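Local structure of MTH169 (Methanobacterium thermoautotrophicum, 1GTD) at residues M4-I9 / D76-E81; M15-A20 / T37-V42. The protein is a small alpha/beta protein of the PurS family, in which a strand of one subunit continues its sheet into another copy of the protein within a four-chain assembly. One frame throughout, in Å; residues are numbered along the deposited sequence.

Contact 1 of 2, residues M4-I9 / D76-E81; sequences MVEVRI and DVSINE
Met4, a selenomethionine in this model, faces Asn80, and Arg8 faces Asp76, at the two ends of an antiparallel beta ladder. The central strand 3-11 meets strand 73-81 here, an outer strand of the three-stranded sheet of this chain. The segments 4-9 and 76-81 run at 168° to each other, nearly antiparallel. Met4, Asp76 and Asn80 bury the most surface in the contact. Met4 and Asn80 form a hydrogen-bonded pair. Met4 N donates to Asn80 O at 2.7 Å, and Asn80 N answers to Met4 O at 2.8 Å. Their side chains stand on one face and touch at the base, CB to CB at 4.1 Å. The Met4 side chain also packs on Met82. At the other end Arg8 and Asp76 also exchange two backbone bonds, and they too meet through their CB atoms. The charged groups do not pair: Arg8 NE and Asp76 OD2 are 5.9 Å apart. The guanidinium instead makes a long ion pair with Glu6. Val5, Val7, Val77 and Ile79 occupy the opposite face, where helix 59-67 covers the three valines. On the polar face, the middle pair adds a weak hydrogen bond from Ser78 OG to Glu6 OE1, at 3.5 Å.

Contact 2 of 2, residues M15-A20 / T37-V42; sequences MLNPEA and TDTTDV
Asn17, Glu19 and Ala20 pack against Thr37, Asp38 and Thr39, in a partly buried helix-on-strand contact. It joins the N-terminal end of helix 18-30 to the start of strand 37-47, an outer strand of the sheet within the chain. Asn17 takes the N-cap position, and the helix begins at Pro18. The first turn then presents Glu19 and Ala20 to the strand. The interface rests on van der Waals contacts of side chains with side chains and with backbone atoms.

Thr39 and Ala20 bury the most surface. Thr39 rises toward the helix between Asn17 and Glu19. The Asn17 side chain crosses it at about a right angle. Glu19 comes across Thr39 in the same crosswise manner. Its chain is extended, with CG anti to the backbone N (chi1 -177°), and this carries the carboxylate out over the threonine. Glu19 OE2 lies 3.5 Å from the methyl Thr39 CG2, and Glu19 CD lies 3.5 Å from Thr39 OG1.

Ala20 is buried. Its CA is 5.3 Å from the CA of Asp38, a close approach consistent with the small side chain. Ala20 CB rests 4.1 Å from Thr37 CG2. The hydroxyl of Thr37 is held elsewhere on the same helix, by a hydrogen bond to Glu24. Asp38 OD2 accepts a weak hydrogen bond from Thr39 N at 3.2 Å, and OD1 makes a long, weak ion pair with Arg10.

Residues 38-42 also form an antiparallel ladder with a strand of the second subunit, so the sheet runs on across that interface. Pro18 packs on Leu11 of the third subunit. The contact thus lies close to two subunit interfaces. At its Thr37 end, the methyl CG2 sits 3.6 Å from the carbonyl oxygen of Ala20.

How the contacts relate
Contact 1 joins two strands, whereas contact 2 sets a helix end on a strand. Both are partly buried, and they lie on opposite sides of the chain's centre, with their own centres about 19 Å apart. Contact 1 relies on paired backbone bonds; contact 2 rests on packing in which side chains also touch backbone atoms. One sheet links them, because strand 3-11 lies between strands 73-81 and 37-47. Ile9 N probably hydrogen-bonds to Asp41 O at 2.8 Å, and Val42 packs on Glu6 and Arg8. Along the chain, contact 2 is nested within the loop that contact 1 closes. Contact 2 sits at the edge where another subunit adds on, whereas contact 1 lies on the other side of strand 3-11.

Contact 1 of 2, residues M4-I9 / D76-E81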
loop_
_atom_site.group_PDB
_atom_site.type_symbol
_atom_site.label_atom_id
_atom_site.label_comp_id
_atom_site.label_asym_id
_atom_site.label_seq_id
_atom_site.Cartn_x
_atom_site.Cartn_y
_atom_site.Cartn_z
HETATM N N MSE B 4 -0.255 24.507 -5.968
HETATM C CA MSE B 4 -0.966 23.303 -5.565
HETATM C C MSE B 4 -0.631 22.211 -6.591
HETATM O O MSE B 4 -1.017 22.301 -7.761
HETATM C CB MSE B 4 -2.460 23.604 -5.544
HETATM C CG MSE B 4 -3.309 22.586 -4.836
HETATM SE SE MSE B 4 -4.922 23.391 -4.071
HETATM C CE MSE B 4 -6.086 23.320 -5.642
ATOM N N VAL B 5 0.094 21.186 -6.151
ATOM C CA VAL B 5 0.514 20.106 -7.038
ATOM C C VAL B 5 -0.248 18.799 -6.848
ATOM O O VAL B 5 -0.559 18.412 -5.726
ATOM C CB VAL B 5 2.023 19.799 -6.850
ATOM C CG1 VAL B 5 2.507 18.833 -7.929
ATOM C CG2 VAL B 5 2.828 21.090 -6.860
ATOM N N GLU B 6 -0.547 18.125 -7.955
ATOM C CA GLU B 6 -1.226 16.834 -7.901
ATOM C C GLU B 6 -0.572 15.849 -8.864
ATOM O O GLU B 6 -0.526 16.089 -10.075
ATOM C CB GLU B 6 -2.707 16.946 -8.261
ATOM C CG GLU B 6 -3.384 15.569 -8.283
ATOM C CD GLU B 6 -4.858 15.615 -8.643
ATOM O OE1 GLU B 6 -5.196 16.145 -9.725
ATOM O OE2 GLU B 6 -5.679 15.107 -7.846
ATOM N N VAL B 7 -0.066 14.742 -8.322
ATOM C CA VAL B 7 0.575 13.716 -9.140
ATOM C C VAL B 7 -0.241 12.428 -9.099
ATOM O O VAL B 7 -0.444 11.839 -8.034
ATOM C CB VAL B 7 2.000 13.404 -8.653
ATOM C CG1 VAL B 7 2.673 12.450 -9.614
ATOM C CG2 VAL B 7 2.801 14.676 -8.551
ATOM N N ARG B 8 -0.725 12.004 -10.264
ATOM C CA ARG B 8 -1.515 10.780 -10.364
ATOM C C ARG B 8 -0.628 9.701 -10.964
ATOM O O ARG B 8 -0.014 9.903 -12.007
ATOM C CB ARG B 8 -2.752 11.031 -11.218
ATOM C CG ARG B 8 -3.571 12.212 -10.707
ATOM C CD ARG B 8 -4.832 12.411 -11.511
ATOM N NE ARG B 8 -5.769 11.310 -11.309
ATOM C CZ ARG B 8 -6.850 11.368 -10.531
ATOM N NH1 ARG B 8 -7.143 12.489 -9.871
ATOM N NH2 ARG B 8 -7.639 10.302 -10.412
ATOM N N ILE B 9 -0.548 8.561 -10.287
ATOM C CA ILE B 9 0.303 7.460 -10.719
ATOM C C ILE B 9 -0.462 6.160 -10.957
ATOM O O ILE B 9 -1.194 5.693 -10.090
ATOM C CB ILE B 9 1.395 7.231 -9.670
ATOM C CG1 ILE B 9 2.055 8.573 -9.353
ATOM C CG2 ILE B 9 2.445 6.272 -10.188
ATOM C CD1 ILE B 9 3.019 8.550 -8.192
ATOM N N ASP B 76 0.604 11.511 -14.118
ATOM C CA ASP B 76 0.059 12.812 -14.497
ATOM C C ASP B 76 0.465 13.828 -13.452
ATOM O O ASP B 76 0.487 13.531 -12.256
ATOM C CB ASP B 76 -1.468 12.773 -14.529
ATOM C CG ASP B 76 -2.007 12.320 -15.845
ATOM O OD1 ASP B 76 -2.235 13.193 -16.708
ATOM O OD2 ASP B 76 -2.198 11.096 -16.024
ATOM N N VAL B 77 0.779 15.033 -13.900
ATOM C CA VAL B 77 1.139 16.090 -12.979
ATOM C C VAL B 77 0.341 17.328 -13.347
ATOM O O VAL B 77 0.367 17.779 -14.499
ATOM C CB VAL B 77 2.642 16.415 -13.036
ATOM C CG1 VAL B 77 2.959 17.549 -12.063
ATOM C CG2 VAL B 77 3.453 15.184 -12.674
ATOM N N SER B 78 -0.399 17.851 -12.376
ATOM C CA SER B 78 -1.191 19.054 -12.587
ATOM C C SER B 78 -0.728 20.080 -11.566
ATOM O O SER B 78 -0.592 19.777 -10.384
ATOM C CB SER B 78 -2.689 18.767 -12.407
ATOM O OG SER B 78 -3.001 18.464 -11.057
ATOM N N ILE B 79 -0.468 21.293 -12.030
ATOM C CA ILE B 79 -0.015 22.347 -11.141
ATOM C C ILE B 79 -0.990 23.516 -11.222
ATOM O O ILE B 79 -1.200 24.098 -12.278
ATOM C CB ILE B 79 1.419 22.786 -11.517
ATOM C CG1 ILE B 79 2.304 21.540 -11.632
ATOM C CG2 ILE B 79 1.986 23.714 -10.457
ATOM C CD1 ILE B 79 3.628 21.775 -12.294
ATOM N N ASN B 80 -1.606 23.824 -10.089
ATOM C CA ASN B 80 -2.568 24.905 -9.997
ATOM C C ASN B 80 -1.965 26.014 -9.132
ATOM O O ASN B 80 -1.530 25.761 -8.010
ATOM C CB ASN B 80 -3.857 24.381 -9.348
ATOM C CG ASN B 80 -4.328 23.056 -9.952
ATOM O OD1 ASN B 80 -4.865 23.027 -11.060
ATOM N ND2 ASN B 80 -4.119 21.951 -9.226
ATOM N N GLU B 81 -1.925 27.236 -9.650
ATOM C CA GLU B 81 -1.380 28.355 -8.886
ATOM C C GLU B 81 -2.407 28.866 -7.876
ATOM O O GLU B 81 -3.537 29.174 -8.237
ATOM C CB GLU B 81 -0.961 29.487 -9.827
ATOM C CG GLU B 81 0.188 29.099 -10.749
ATOM C CD GLU B 81 0.706 30.248 -11.601
ATOM O OE1 GLU B 81 0.950 31.346 -11.043
ATOM O OE2 GLU B 81 0.886 30.044 -12.826
#

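Contact 2 of 2, residues M15-A20 / T37-V42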
loop_
_atom_site.group_PDB
_atom_site.type_symbol
_atom_site.label_atom_id
_atom_site.label_comp_id
_atom_site.label_asym_id
_atom_site.label_seq_id
_atom_site.Cartn_x
_atom_site.Cartn_y
_atom_site.Cartn_z
HETATM N N MSE B 15 0.354 -4.422 -17.321
HETATM C CA MSE B 15 1.136 -4.657 -16.114
HETATM C C MSE B 15 0.222 -5.251 -15.065
HETATM O O MSE B 15 -0.929 -4.833 -14.947
HETATM C CB MSE B 15 1.675 -3.336 -15.564
HETATM C CG MSE B 15 2.564 -2.568 -16.504
HETATM SE SE MSE B 15 4.274 -3.412 -16.700
HETATM C CE MSE B 15 5.012 -2.298 -18.102
ATOM N N LEU B 16 0.731 -6.216 -14.302
ATOM C CA LEU B 16 -0.059 -6.820 -13.228
ATOM C C LEU B 16 -0.275 -5.776 -12.122
ATOM O O LEU B 16 0.601 -4.962 -11.840
ATOM C CB LEU B 16 0.671 -8.035 -12.627
ATOM C CG LEU B 16 0.120 -8.619 -11.310
ATOM C CD1 LEU B 16 -1.121 -9.463 -11.546
ATOM C CD2 LEU B 16 1.189 -9.462 -10.666
ATOM N N ASN B 17 -1.449 -5.794 -11.509
ATOM C CA ASN B 17 -1.739 -4.883 -10.415
ATOM C C ASN B 17 -2.257 -5.765 -9.295
ATOM O O ASN B 17 -3.444 -6.087 -9.244
ATOM C CB ASN B 17 -2.801 -3.868 -10.824
ATOM C CG ASN B 17 -3.083 -2.850 -9.737
ATOM O OD1 ASN B 17 -3.828 -1.900 -9.953
ATOM N ND2 ASN B 17 -2.487 -3.045 -8.564
ATOM N N PRO B 18 -1.366 -6.185 -8.391
ATOM C CA PRO B 18 -1.739 -7.048 -7.266
ATOM C C PRO B 18 -2.984 -6.579 -6.513
ATOM O O PRO B 18 -3.895 -7.372 -6.240
ATOM C CB PRO B 18 -0.485 -7.031 -6.389
ATOM C CG PRO B 18 0.622 -6.869 -7.395
ATOM C CD PRO B 18 0.058 -5.808 -8.316
ATOM N N GLU B 19 -3.021 -5.290 -6.184
ATOM C CA GLU B 19 -4.138 -4.710 -5.447
ATOM C C GLU B 19 -5.416 -4.840 -6.256
ATOM O O GLU B 19 -6.425 -5.347 -5.767
ATOM C CB GLU B 19 -3.851 -3.235 -5.138
ATOM C CG GLU B 19 -4.926 -2.532 -4.301
ATOM C CD GLU B 19 -4.687 -1.023 -4.122
ATOM O OE1 GLU B 19 -5.601 -0.339 -3.594
ATOM O OE2 GLU B 19 -3.599 -0.522 -4.502
ATOM N N ALA B 20 -5.363 -4.382 -7.502
ATOM C CA ALA B 20 -6.511 -4.442 -8.397
ATOM C C ALA B 20 -7.047 -5.873 -8.513
ATOM O O ALA B 20 -8.251 -6.111 -8.382
ATOM C CB ALA B 20 -6.117 -3.924 -9.767
ATOM N N THR B 37 -10.968 -3.920 -13.125
ATOM C CA THR B 37 -10.618 -3.193 -11.918
ATOM C C THR B 37 -9.283 -2.507 -12.187
ATOM O O THR B 37 -8.451 -3.032 -12.927
ATOM C CB THR B 37 -10.483 -4.127 -10.695
ATOM O OG1 THR B 37 -11.715 -4.829 -10.477
ATOM C CG2 THR B 37 -10.163 -3.311 -9.448
ATOM N N ASP B 38 -9.092 -1.333 -11.590
ATOM C CA ASP B 38 -7.874 -0.556 -11.777
ATOM C C ASP B 38 -7.643 0.304 -10.531
ATOM O O ASP B 38 -8.595 0.653 -9.819
ATOM C CB ASP B 38 -8.049 0.330 -13.009
ATOM C CG ASP B 38 -6.759 0.563 -13.755
ATOM O OD1 ASP B 38 -6.809 1.258 -14.801
ATOM O OD2 ASP B 38 -5.705 0.055 -13.304
ATOM N N THR B 39 -6.385 0.655 -10.280
ATOM C CA THR B 39 -6.022 1.455 -9.109
ATOM C C THR B 39 -5.105 2.623 -9.475
ATOM O O THR B 39 -4.161 2.465 -10.251
ATOM C CB THR B 39 -5.304 0.560 -8.049
ATOM O OG1 THR B 39 -6.251 0.096 -7.076
ATOM C CG2 THR B 39 -4.162 1.311 -7.373
ATOM N N THR B 40 -5.385 3.792 -8.912
ATOM C CA THR B 40 -4.574 4.973 -9.167
ATOM C C THR B 40 -4.186 5.565 -7.828
ATOM O O THR B 40 -4.983 5.567 -6.882
ATOM C CB THR B 40 -5.350 6.043 -9.952
ATOM O OG1 THR B 40 -5.878 5.474 -11.157
ATOM C CG2 THR B 40 -4.430 7.198 -10.309
ATOM N N ASP B 41 -2.961 6.060 -7.740
ATOM C CA ASP B 41 -2.486 6.666 -6.510
ATOM C C ASP B 41 -2.337 8.139 -6.784
ATOM O O ASP B 41 -1.713 8.524 -7.765
ATOM C CB ASP B 41 -1.143 6.074 -6.103
ATOM C CG ASP B 41 -1.217 4.584 -5.910
ATOM O OD1 ASP B 41 -0.593 3.846 -6.713
ATOM O OD2 ASP B 41 -1.920 4.151 -4.965
ATOM N N VAL B 42 -2.916 8.968 -5.930
ATOM C CA VAL B 42 -2.817 10.398 -6.141
ATOM C C VAL B 42 -2.117 11.069 -4.974
ATOM O O VAL B 42 -2.506 10.905 -3.820
ATOM C CB VAL B 42 -4.205 11.019 -6.338
ATOM C CG1 VAL B 42 -4.067 12.483 -6.740
ATOM C CG2 VAL B 42 -4.975 10.215 -7.387
#